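Local coordinates for protein putative glycoside hydrolase (Bacteroides thetaiotaomicron VPI-5482, PDB 3HBZ) that is of unproven function but binds calcium and may take part in carbohydrate metabolism, possibly as a glycoside hydrolase, at residues T211-Y216 against T282-P287; T29-N34 against W83-T88; P18-T23 against I35-G40; N181-S186 against K198-G203. All coordinates share one frame; numbering follows the deposited sequence.

From the N terminus, contact 3 begins first: 18-23, in the loop after strand 12-16, meets 35-40 and closes a short loop of 11 residues. Before it is complete the chain has passed through 29-34, which waits for 83-88 to close contact 2 after 48 residues, so contacts 2 and 3 cross. Both use strand 32-36 in the five-stranded mixed sheet of the N-terminal part. Contacts 4 and 1 follow in series within the putative carbohydrate metabolism domain: contact 4 closes an 11-residue loop near the centre of the chain, and contact 1 joins two strands across 65 residues. The centres of contacts 1 and 2 are about 36 Å apart, on opposite sides of the chain's centre.

Contact 1: T211-Y216 against T282-P287; sequences TYLAGY and TYFKLP
Over one face of the Tyr212 ring lies the extended chain of Lys285, with CE 4.0 Å from the ring centroid of Tyr212 in a CH-pi contact. The ammonium continues above the same ring as a cation-pi partner, Lys285 NZ standing 4.9 Å from the Tyr212 centroid and only 5° off its normal; NZ also bonds a hexaethylene glycol, probably from the crystallisation liquor. Pro287 CB approaches CE2 of Tyr212 at 3.8 Å. The Tyr216 ring receives CD1 of Tyr283 over a face, 3.4 Å from Tyr216 CZ, with the two planes inclined at 46°, neither stacked nor perpendicular. With chi1 at -173° the Tyr283 ring swings away from its own N and lies along the strands, where Tyr283 OH reaches Ala214 CB at 3.7 Å.

On the other side of the sheet Phe284 turns its ring across Gly215, whose CA lies over one face of the ring, 3.9 Å from the Phe284 centroid. A beta carbon at Gly215 would come tight against Phe284 CZ, consistent with a glycine where the ring lies. Leu213 O lies at the edge of the same ring, near its plane. Leu213 and Leu286 share this side, and both touch Ile241 of strand 240-247.

The backbones run antiparallel. Two hydrogen-bonded pairs, Leu213 with Leu286 and Gly215 with Phe284, alternate with three non-hydrogen-bonded ones, the ladder of an antiparallel beta sheet. Strand 328-338 continues it beyond 211-216, where Thr211 and Tyr212 both face Ile337 in a classic beta bulge.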
# COMPACT_ATOMS: atom_id res chain seq x y z
N THR A 211 20.24 2.85 2.27
CA THR A 211 21.16 3.89 1.79
C THR A 211 20.75 4.59 0.49
O THR A 211 21.03 5.79 0.32
CB THR A 211 22.58 3.27 1.63
OG1 THR A 211 22.47 2.08 0.87
CG2 THR A 211 23.15 2.92 3.02
N TYR A 212 20.07 3.87 -0.42
CA TYR A 212 19.62 4.44 -1.70
C TYR A 212 18.36 3.75 -2.16
O TYR A 212 18.16 2.56 -1.86
CB TYR A 212 20.64 4.23 -2.84
CG TYR A 212 21.95 4.92 -2.60
CD1 TYR A 212 22.96 4.26 -1.93
CD2 TYR A 212 22.17 6.23 -2.99
CE1 TYR A 212 24.15 4.87 -1.66
CE2 TYR A 212 23.41 6.86 -2.73
CZ TYR A 212 24.38 6.16 -2.05
OH TYR A 212 25.61 6.66 -1.77
N LEU A 213 17.49 4.53 -2.85
CA LEU A 213 16.37 4.00 -3.62
C LEU A 213 16.73 4.29 -5.09
O LEU A 213 16.89 5.46 -5.46
CB LEU A 213 15.08 4.75 -3.29
CG LEU A 213 13.85 4.29 -4.10
CD1 LEU A 213 13.53 2.81 -3.81
CD2 LEU A 213 12.64 5.14 -3.77
N ALA A 214 16.82 3.24 -5.91
CA ALA A 214 17.25 3.34 -7.29
C ALA A 214 16.22 2.68 -8.19
O ALA A 214 15.49 1.83 -7.73
CB ALA A 214 18.65 2.67 -7.48
N GLY A 215 16.14 3.14 -9.44
CA GLY A 215 15.28 2.51 -10.43
C GLY A 215 15.16 3.35 -11.67
O GLY A 215 15.94 4.28 -11.87
N TYR A 216 14.18 3.00 -12.52
CA TYR A 216 13.97 3.74 -13.74
C TYR A 216 12.54 4.28 -13.86
O TYR A 216 11.59 3.62 -13.42
CB TYR A 216 14.27 2.85 -14.96
CG TYR A 216 15.73 2.56 -15.08
CD1 TYR A 216 16.30 1.50 -14.38
CD2 TYR A 216 16.56 3.37 -15.86
CE1 TYR A 216 17.64 1.24 -14.48
CE2 TYR A 216 17.92 3.10 -15.98
CZ TYR A 216 18.44 2.04 -15.26
OH TYR A 216 19.76 1.75 -15.32
N THR A 282 14.66 6.58 -17.48
CA THR A 282 15.64 7.47 -16.88
C THR A 282 15.95 6.95 -15.50
O THR A 282 15.04 6.65 -14.73
CB THR A 282 15.03 8.91 -16.83
OG1 THR A 282 14.59 9.28 -18.15
CG2 THR A 282 16.01 9.92 -16.27
N TYR A 283 17.23 6.84 -15.18
CA TYR A 283 17.70 6.28 -13.94
C TYR A 283 17.58 7.28 -12.81
O TYR A 283 17.83 8.47 -13.02
CB TYR A 283 19.17 5.90 -14.08
CG TYR A 283 19.76 5.15 -12.91
CD1 TYR A 283 19.23 3.93 -12.49
CD2 TYR A 283 20.90 5.63 -12.24
CE1 TYR A 283 19.79 3.21 -11.43
CE2 TYR A 283 21.48 4.92 -11.19
CZ TYR A 283 20.93 3.71 -10.79
OH TYR A 283 21.49 3.01 -9.75
N PHE A 284 17.14 6.82 -11.63
CA PHE A 284 17.22 7.62 -10.43
C PHE A 284 17.96 6.84 -9.38
O PHE A 284 17.90 5.61 -9.33
CB PHE A 284 15.84 8.07 -9.95
CG PHE A 284 14.88 6.97 -9.63
CD1 PHE A 284 14.81 6.43 -8.35
CD2 PHE A 284 13.97 6.54 -10.57
CE1 PHE A 284 13.89 5.44 -8.05
CE2 PHE A 284 13.04 5.55 -10.26
CZ PHE A 284 12.99 5.01 -9.00
N LYS A 285 18.68 7.55 -8.54
CA LYS A 285 19.38 6.92 -7.42
C LYS A 285 19.38 7.87 -6.26
O LYS A 285 20.22 8.74 -6.18
CB LYS A 285 20.78 6.51 -7.83
CG LYS A 285 21.57 5.79 -6.73
CD LYS A 285 22.92 5.34 -7.27
CE LYS A 285 23.81 4.82 -6.17
NZ LYS A 285 25.13 4.35 -6.68
N LEU A 286 18.44 7.67 -5.35
CA LEU A 286 18.11 8.66 -4.34
C LEU A 286 18.77 8.29 -3.04
O LEU A 286 18.42 7.28 -2.47
CB LEU A 286 16.60 8.70 -4.16
CG LEU A 286 15.82 8.81 -5.47
CD1 LEU A 286 14.32 8.76 -5.13
CD2 LEU A 286 16.22 10.06 -6.29
N PRO A 287 19.70 9.12 -2.55
CA PRO A 287 20.27 8.80 -1.26
C PRO A 287 19.30 9.04 -0.11
O PRO A 287 18.54 10.03 -0.10
CB PRO A 287 21.48 9.73 -1.16
CG PRO A 287 21.13 10.90 -2.03
CD PRO A 287 20.21 10.39 -3.10

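Contact 2: T29-N34 against W83-T88; sequences TNNSIN and WKKKYT. With CA (calcium ion), chain C; CAC (cacodylate ion), chain G; CAC (cacodylate ion), chain F.
Asn30 and Lys85 meet where a loop leads into strand 32-36. The tight part of the contact is built round the Lys85 ammonium, whose chain bends at chi3 (-51°) and crosses the Asn30 side chain at about a right angle. NZ of Lys85 donates to the backbone O of Asn30 at 2.8 Å, in the carbonyl plane on a lone pair, and only weakly to Asn30 OD1. Tyr87 OH and Asp11 OD1 also accept from NZ, and Tyr87 OH is hydrogen-bonded to Ile12 N as well. Alongside, Asn31 ND2 reaches Lys86 O at 3.1 Å, with the acceptor close to the amide plane and an N-H...O angle of 165°; ND2 also lies against Lys85 CD. The Tyr87 ring packs obliquely against the 30-32 backbone, with Tyr87 CD2 4.2 Å from Ile33 CG1. Parallel pairing begins here, Thr88 N donating to Asn31 O and Ile33 N to Thr88 O.

The outer side is looser and wet. One water bridges Asn30 OD1 and Lys85 NZ, while another joins Thr29 O to Tyr87 OH. A cacodylate, probably from the crystallisation liquor, takes bonds at O1 from Thr29 OG1 (2.6 Å) and Asn31 N (2.8 Å). Toward the start of 83-88, Lys84 O binds calcium at 2.3 Å, with Glu9, two waters and a second cacodylate.

A methionine in place of Lys85 would probably leave Asn30 O and Asp11 OD1 without their shared ammonium donor. Since Asp11 also binds sodium, the chemistry implies a cationic side chain that links the loop to the rim of a metal site and is likely to offset its acidic charge.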
# COMPACT_ATOMS: atom_id res chain seq x y z
N THR A 29 -8.23 -6.61 4.18
CA THR A 29 -8.98 -6.06 3.07
C THR A 29 -10.37 -6.72 3.08
O THR A 29 -10.72 -7.37 4.05
CB THR A 29 -8.26 -6.30 1.71
OG1 THR A 29 -8.27 -7.70 1.41
CG2 THR A 29 -6.83 -5.73 1.74
N ASN A 30 -11.13 -6.56 2.01
CA ASN A 30 -12.44 -7.16 1.92
C ASN A 30 -12.44 -8.70 2.05
O ASN A 30 -13.37 -9.24 2.63
CB ASN A 30 -13.14 -6.77 0.62
CG ASN A 30 -14.65 -7.04 0.68
OD1 ASN A 30 -15.33 -6.43 1.47
ND2 ASN A 30 -15.15 -7.97 -0.14
N ASN A 31 -11.41 -9.38 1.50
CA ASN A 31 -11.38 -10.84 1.42
C ASN A 31 -10.00 -11.45 1.76
O ASN A 31 -9.74 -12.60 1.42
CB ASN A 31 -11.81 -11.33 0.01
CG ASN A 31 -13.26 -10.95 -0.36
OD1 ASN A 31 -13.51 -9.85 -0.89
ND2 ASN A 31 -14.22 -11.90 -0.16
N SER A 32 -9.12 -10.68 2.40
CA SER A 32 -7.79 -11.16 2.72
C SER A 32 -7.28 -10.54 3.99
O SER A 32 -7.66 -9.41 4.38
CB SER A 32 -6.79 -10.90 1.58
OG SER A 32 -6.45 -9.52 1.48
N ILE A 33 -6.46 -11.33 4.66
CA ILE A 33 -5.67 -10.88 5.82
C ILE A 33 -4.20 -11.27 5.61
O ILE A 33 -3.93 -12.38 5.22
CB ILE A 33 -6.16 -11.52 7.09
CG1 ILE A 33 -7.68 -11.32 7.23
CG2 ILE A 33 -5.38 -10.91 8.32
CD1 ILE A 33 -8.28 -11.69 8.55
N ASN A 34 -3.29 -10.31 5.83
CA ASN A 34 -1.84 -10.56 5.85
C ASN A 34 -1.37 -10.31 7.28
O ASN A 34 -1.54 -9.21 7.82
CB ASN A 34 -1.07 -9.67 4.85
CG ASN A 34 -1.13 -10.18 3.38
OD1 ASN A 34 -2.19 -10.21 2.78
ND2 ASN A 34 -0.01 -10.61 2.84
N TRP A 83 -25.69 -15.15 3.66
CA TRP A 83 -24.51 -14.42 3.21
C TRP A 83 -23.25 -15.06 3.76
O TRP A 83 -23.17 -15.34 4.95
CB TRP A 83 -24.56 -12.94 3.64
CG TRP A 83 -25.71 -12.21 3.07
CD1 TRP A 83 -26.86 -11.87 3.72
CD2 TRP A 83 -25.88 -11.75 1.71
NE1 TRP A 83 -27.74 -11.24 2.86
CE2 TRP A 83 -27.16 -11.16 1.62
CE3 TRP A 83 -25.07 -11.79 0.57
CZ2 TRP A 83 -27.62 -10.56 0.46
CZ3 TRP A 83 -25.53 -11.22 -0.58
CH2 TRP A 83 -26.81 -10.61 -0.64
N LYS A 84 -22.28 -15.29 2.89
CA LYS A 84 -20.99 -15.91 3.27
C LYS A 84 -19.85 -15.12 2.60
O LYS A 84 -20.05 -14.50 1.58
CB LYS A 84 -20.90 -17.37 2.82
CG LYS A 84 -22.00 -18.26 3.38
CD LYS A 84 -21.85 -19.71 2.88
CE LYS A 84 -22.47 -20.72 3.91
NZ LYS A 84 -22.36 -22.10 3.37
N LYS A 85 -18.67 -15.13 3.19
CA LYS A 85 -17.55 -14.50 2.53
C LYS A 85 -16.34 -15.35 2.81
O LYS A 85 -16.11 -15.73 3.95
CB LYS A 85 -17.30 -13.08 3.09
CG LYS A 85 -16.76 -12.14 2.04
CD LYS A 85 -15.91 -10.96 2.56
CE LYS A 85 -16.54 -10.16 3.66
NZ LYS A 85 -15.92 -8.78 3.72
N LYS A 86 -15.51 -15.57 1.80
CA LYS A 86 -14.28 -16.29 1.98
C LYS A 86 -13.14 -15.31 2.14
O LYS A 86 -13.02 -14.36 1.38
CB LYS A 86 -14.02 -17.18 0.74
CG LYS A 86 -13.37 -18.50 1.03
CD LYS A 86 -13.76 -19.59 -0.05
CE LYS A 86 -13.28 -19.22 -1.47
NZ LYS A 86 -13.62 -20.25 -2.55
N TYR A 87 -12.30 -15.56 3.13
CA TYR A 87 -11.08 -14.82 3.32
C TYR A 87 -9.90 -15.74 3.10
O TYR A 87 -9.96 -16.89 3.54
CB TYR A 87 -11.00 -14.30 4.74
CG TYR A 87 -11.84 -13.09 5.07
CD1 TYR A 87 -13.16 -13.22 5.44
CD2 TYR A 87 -11.28 -11.82 5.12
CE1 TYR A 87 -13.92 -12.12 5.78
CE2 TYR A 87 -12.02 -10.71 5.48
CZ TYR A 87 -13.33 -10.87 5.84
OH TYR A 87 -14.09 -9.78 6.17
N THR A 88 -8.87 -15.23 2.42
CA THR A 88 -7.56 -15.83 2.33
C THR A 88 -6.64 -15.20 3.36
O THR A 88 -6.35 -14.01 3.33
CB THR A 88 -6.95 -15.63 0.93
OG1 THR A 88 -7.82 -16.22 -0.04
CG2 THR A 88 -5.55 -16.27 0.81
CA CA C . -20.51 -14.18 -0.63
AS CAC G . -10.19 -7.55 -1.94
O1 CAC G . -9.71 -8.53 -0.59
O2 CAC G . -10.47 -5.98 -1.19
C1 CAC G . -8.58 -7.30 -3.04
C2 CAC G . -11.78 -8.16 -2.95
AS CAC F . -23.54 -15.89 -0.91
O1 CAC F . -22.49 -14.73 -0.13
O2 CAC F . -23.27 -17.56 -0.54
C1 CAC F . -25.36 -15.27 -0.57
C2 CAC F . -23.22 -15.78 -2.85
O HOH W 1 -13.12 -7.44 5.74
O HOH W 2 -17.91 -7.32 2.59
O HOH W 3 -8.54 -13.69 -1.48
O HOH W 4 -20.09 -16.54 -1.23
O HOH W 5 -18.43 -13.22 -1.06

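Contact 3: P18-T23 against I35-G40; sequences PGVVMT and IFVGPG
Thr23 N donates to Phe36 O at 2.8 Å with an N-H...O angle of 159°, while the end-to-end directions of 20-23 and 35-38 are 90° apart. The contact is a loop laid crosswise beside strand 32-36: residues 18-23 follow strand 12-16, and the chain of 35-40 continues from strand 32-36 of the mixed N-terminal sheet. Met22, a selenomethionine, adds a second approach to the same carbonyl, Met22 CA lying 3.2 Å from Phe36 O.

Thr23 is divided between two neighbours. Its OG1 lies between the backbone N and the carbonyl carbon (chi1 62°) and comes 3.2 Å from Phe36 CB, while Thr23 CG2 points the other way, over the peptide joining Val37 to Gly38, 3.3 Å from Gly38 N. A glycine here, lacking both branches, would probably open a gap over the Val37-Gly38 peptide and leave Phe36 CB less closely packed. Thr23 also touches Pro205 and Arg207, and Phe36 touches Leu204, so the contact faces strand 200-205.

Apolar contacts complete it farther from the bond. Selenium of Met22, reached through a chain bent at chi3, stands 3.9 Å from CG2 of Ile35, the two side chains passing at a slant. On the remaining flank, one methyl meets one methyl: Val20 CG1 and Val37 CG1, 4.0 Å apart.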
# COMPACT_ATOMS: atom_id res chain seq x y z
N PRO A 18 -2.39 -15.19 19.62
CA PRO A 18 -2.05 -15.26 21.05
C PRO A 18 -0.66 -15.88 21.25
O PRO A 18 -0.34 -16.87 20.62
CB PRO A 18 -3.15 -16.17 21.63
CG PRO A 18 -4.29 -16.08 20.71
CD PRO A 18 -3.70 -15.80 19.32
N GLY A 19 0.16 -15.27 22.08
CA GLY A 19 1.53 -15.77 22.32
C GLY A 19 2.60 -15.59 21.25
O GLY A 19 3.73 -16.00 21.48
N VAL A 20 2.27 -14.97 20.10
CA VAL A 20 3.27 -14.61 19.08
C VAL A 20 3.25 -13.09 18.90
O VAL A 20 2.17 -12.50 18.78
CB VAL A 20 2.95 -15.28 17.71
CG1 VAL A 20 3.77 -14.67 16.54
CG2 VAL A 20 3.12 -16.77 17.80
N VAL A 21 4.42 -12.46 18.88
CA VAL A 21 4.49 -11.02 18.64
C VAL A 21 4.44 -10.81 17.13
O VAL A 21 5.27 -11.36 16.37
CB VAL A 21 5.76 -10.35 19.23
CG1 VAL A 21 5.66 -8.80 19.09
CG2 VAL A 21 5.96 -10.75 20.70
N MSE A 22 3.41 -10.10 16.70
CA MSE A 22 3.28 -9.69 15.30
C MSE A 22 4.16 -8.46 15.12
O MSE A 22 4.39 -7.72 16.07
CB MSE A 22 1.81 -9.44 14.97
CG MSE A 22 1.03 -10.74 14.95
SE MSE A 22 -0.80 -10.53 14.46
CE MSE A 22 -1.37 -9.25 15.77
N THR A 23 4.74 -8.28 13.94
CA THR A 23 5.76 -7.24 13.78
C THR A 23 5.08 -5.92 13.45
O THR A 23 5.69 -4.86 13.59
CB THR A 23 6.74 -7.61 12.71
OG1 THR A 23 6.02 -7.72 11.48
CG2 THR A 23 7.47 -8.98 13.08
N ILE A 35 -0.80 -11.34 7.87
CA ILE A 35 -0.30 -11.34 9.24
C ILE A 35 1.24 -11.34 9.14
O ILE A 35 1.79 -12.10 8.37
CB ILE A 35 -0.74 -12.64 9.96
CG1 ILE A 35 -2.28 -12.69 10.03
CG2 ILE A 35 -0.11 -12.73 11.37
CD1 ILE A 35 -2.89 -14.01 10.51
N PHE A 36 1.91 -10.48 9.89
CA PHE A 36 3.37 -10.38 9.82
C PHE A 36 4.05 -10.83 11.12
O PHE A 36 3.76 -10.31 12.21
CB PHE A 36 3.80 -8.92 9.51
CG PHE A 36 3.30 -8.40 8.18
CD1 PHE A 36 2.00 -7.93 8.06
CD2 PHE A 36 4.12 -8.36 7.07
CE1 PHE A 36 1.54 -7.43 6.88
CE2 PHE A 36 3.65 -7.85 5.86
CZ PHE A 36 2.36 -7.42 5.77
N VAL A 37 4.99 -11.78 10.99
CA VAL A 37 5.75 -12.27 12.14
C VAL A 37 7.25 -12.17 11.86
O VAL A 37 7.67 -12.01 10.71
CB VAL A 37 5.34 -13.72 12.47
CG1 VAL A 37 3.85 -13.78 12.69
CG2 VAL A 37 5.75 -14.70 11.36
N GLY A 38 8.06 -12.23 12.90
CA GLY A 38 9.51 -12.13 12.74
C GLY A 38 10.09 -13.32 11.99
O GLY A 38 9.66 -14.46 12.18
N PRO A 39 11.07 -13.06 11.12
CA PRO A 39 11.83 -14.14 10.47
C PRO A 39 12.33 -15.12 11.51
O PRO A 39 12.86 -14.70 12.54
CB PRO A 39 13.00 -13.40 9.83
CG PRO A 39 12.40 -12.05 9.51
CD PRO A 39 11.53 -11.73 10.67
N GLY A 40 12.12 -16.41 11.26
CA GLY A 40 12.42 -17.45 12.25
C GLY A 40 11.22 -17.94 13.07
O GLY A 40 11.34 -18.95 13.76

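Contact 4: N181-S186 against K198-G203; sequences NLFIGS and KATKFG
Phe202 turns the edge of its ring into the face of Phe183, a T-shaped (edge-to-face) pair with planes at 86° and centroids 5.1 Å apart. CD1 and CE1 of Phe202 make the approach, CD1 coming 3.6 Å from Phe183 CD2, and they settle toward the rim of the Phe183 ring and not over its middle. Phe183 is placed for this by a first torsion of 55°, with CG between its backbone N and carbonyl carbon, which swings the ring across toward 200-202. Its far end then meets Thr200 at about a right angle, Phe183 CZ lying 3.8 Å from Thr200 CB, while Lys201 O sits near the ring plane at its edge. Val311 of strand 306-313 touches both phenylalanines.

Beside the rings the backbones pair antiparallel. Ser186 N donates to Lys201 O at 2.9 Å, and Lys201 N returns to Ser186 O at 2.8 Å. Gly203 N adds a more bent bond to Ile184 O, with an N-H...O angle of 142°. Gly185 fits between these bonds because a beta carbon would collide with Lys201 O; Gly185 CA instead approaches Lys201 O at 3.1 Å.

Ser186 OG rests against Lys201 CB, whose chain runs on to a hexaethylene glycol, probably from the crystallisation liquor, and, weakly, to Asp188. The chemistry is thus that of rings packed in a largely apolar interior, with the adjacent peptide groups paired by the three backbone bonds and the charged ammonium carried away from them.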
# COMPACT_ATOMS: atom_id res chain seq x y z
N ASN A 181 -0.98 6.02 -7.48
CA ASN A 181 0.07 5.75 -6.51
C ASN A 181 0.34 4.26 -6.26
O ASN A 181 -0.43 3.35 -6.63
CB ASN A 181 -0.22 6.48 -5.19
CG ASN A 181 -1.52 6.05 -4.57
OD1 ASN A 181 -2.27 5.24 -5.13
ND2 ASN A 181 -1.80 6.59 -3.42
N LEU A 182 1.47 4.01 -5.62
CA LEU A 182 1.80 2.69 -5.15
C LEU A 182 2.72 2.90 -3.99
O LEU A 182 3.64 3.74 -4.07
CB LEU A 182 2.51 1.85 -6.22
CG LEU A 182 2.58 0.35 -5.95
CD1 LEU A 182 1.19 -0.26 -6.35
CD2 LEU A 182 3.78 -0.35 -6.72
N PHE A 183 2.51 2.13 -2.93
CA PHE A 183 3.36 2.25 -1.77
C PHE A 183 3.45 1.00 -0.91
O PHE A 183 2.60 0.14 -0.93
CB PHE A 183 2.90 3.45 -0.92
CG PHE A 183 1.43 3.39 -0.50
CD1 PHE A 183 0.41 3.83 -1.33
CD2 PHE A 183 1.08 2.88 0.72
CE1 PHE A 183 -0.89 3.78 -0.96
CE2 PHE A 183 -0.24 2.82 1.10
CZ PHE A 183 -1.23 3.28 0.26
N ILE A 184 4.51 0.96 -0.11
CA ILE A 184 4.65 -0.04 0.92
C ILE A 184 3.82 0.37 2.13
O ILE A 184 3.98 1.45 2.68
CB ILE A 184 6.10 -0.26 1.31
CG1 ILE A 184 6.87 -0.90 0.14
CG2 ILE A 184 6.21 -1.18 2.65
CD1 ILE A 184 8.37 -1.00 0.42
N GLY A 185 2.96 -0.52 2.58
CA GLY A 185 1.98 -0.15 3.63
C GLY A 185 0.61 -0.76 3.34
O GLY A 185 0.51 -1.85 2.76
N SER A 186 -0.44 -0.05 3.72
CA SER A 186 -1.78 -0.49 3.40
C SER A 186 -2.72 0.67 3.13
O SER A 186 -2.43 1.83 3.48
CB SER A 186 -2.33 -1.37 4.53
OG SER A 186 -2.36 -0.66 5.74
N LYS A 198 -5.41 9.96 5.64
CA LYS A 198 -5.29 8.91 6.66
C LYS A 198 -5.46 7.51 6.06
O LYS A 198 -5.09 6.54 6.69
CB LYS A 198 -6.33 9.08 7.76
CG LYS A 198 -6.29 10.45 8.52
CD LYS A 198 -5.07 10.63 9.32
CE LYS A 198 -5.13 10.01 10.71
NZ LYS A 198 -3.69 10.05 11.20
N ALA A 199 -6.02 7.43 4.86
CA ALA A 199 -6.24 6.16 4.20
C ALA A 199 -4.94 5.50 3.74
O ALA A 199 -4.86 4.26 3.70
CB ALA A 199 -7.17 6.34 3.00
N THR A 200 -3.95 6.28 3.34
CA THR A 200 -2.66 5.75 2.88
C THR A 200 -1.73 5.57 4.06
O THR A 200 -1.08 6.52 4.52
CB THR A 200 -2.02 6.67 1.81
OG1 THR A 200 -1.91 7.97 2.32
CG2 THR A 200 -2.87 6.75 0.56
N LYS A 201 -1.63 4.32 4.53
CA LYS A 201 -0.80 4.00 5.66
C LYS A 201 0.54 3.52 5.16
O LYS A 201 0.65 2.47 4.57
CB LYS A 201 -1.45 2.96 6.55
CG LYS A 201 -2.74 3.47 7.22
CD LYS A 201 -3.35 2.46 8.17
CE LYS A 201 -4.37 3.12 9.13
NZ LYS A 201 -5.21 2.14 9.92
N PHE A 202 1.56 4.32 5.41
CA PHE A 202 2.88 4.11 4.84
C PHE A 202 3.80 3.38 5.79
O PHE A 202 4.10 3.86 6.91
CB PHE A 202 3.54 5.47 4.53
CG PHE A 202 2.79 6.34 3.53
CD1 PHE A 202 2.33 5.82 2.32
CD2 PHE A 202 2.61 7.70 3.77
CE1 PHE A 202 1.68 6.62 1.37
CE2 PHE A 202 1.97 8.52 2.81
CZ PHE A 202 1.50 7.99 1.62
N GLY A 203 4.30 2.24 5.32
CA GLY A 203 5.51 1.62 5.89
C GLY A 203 5.29 0.23 6.43
O GLY A 203 4.22 -0.07 6.95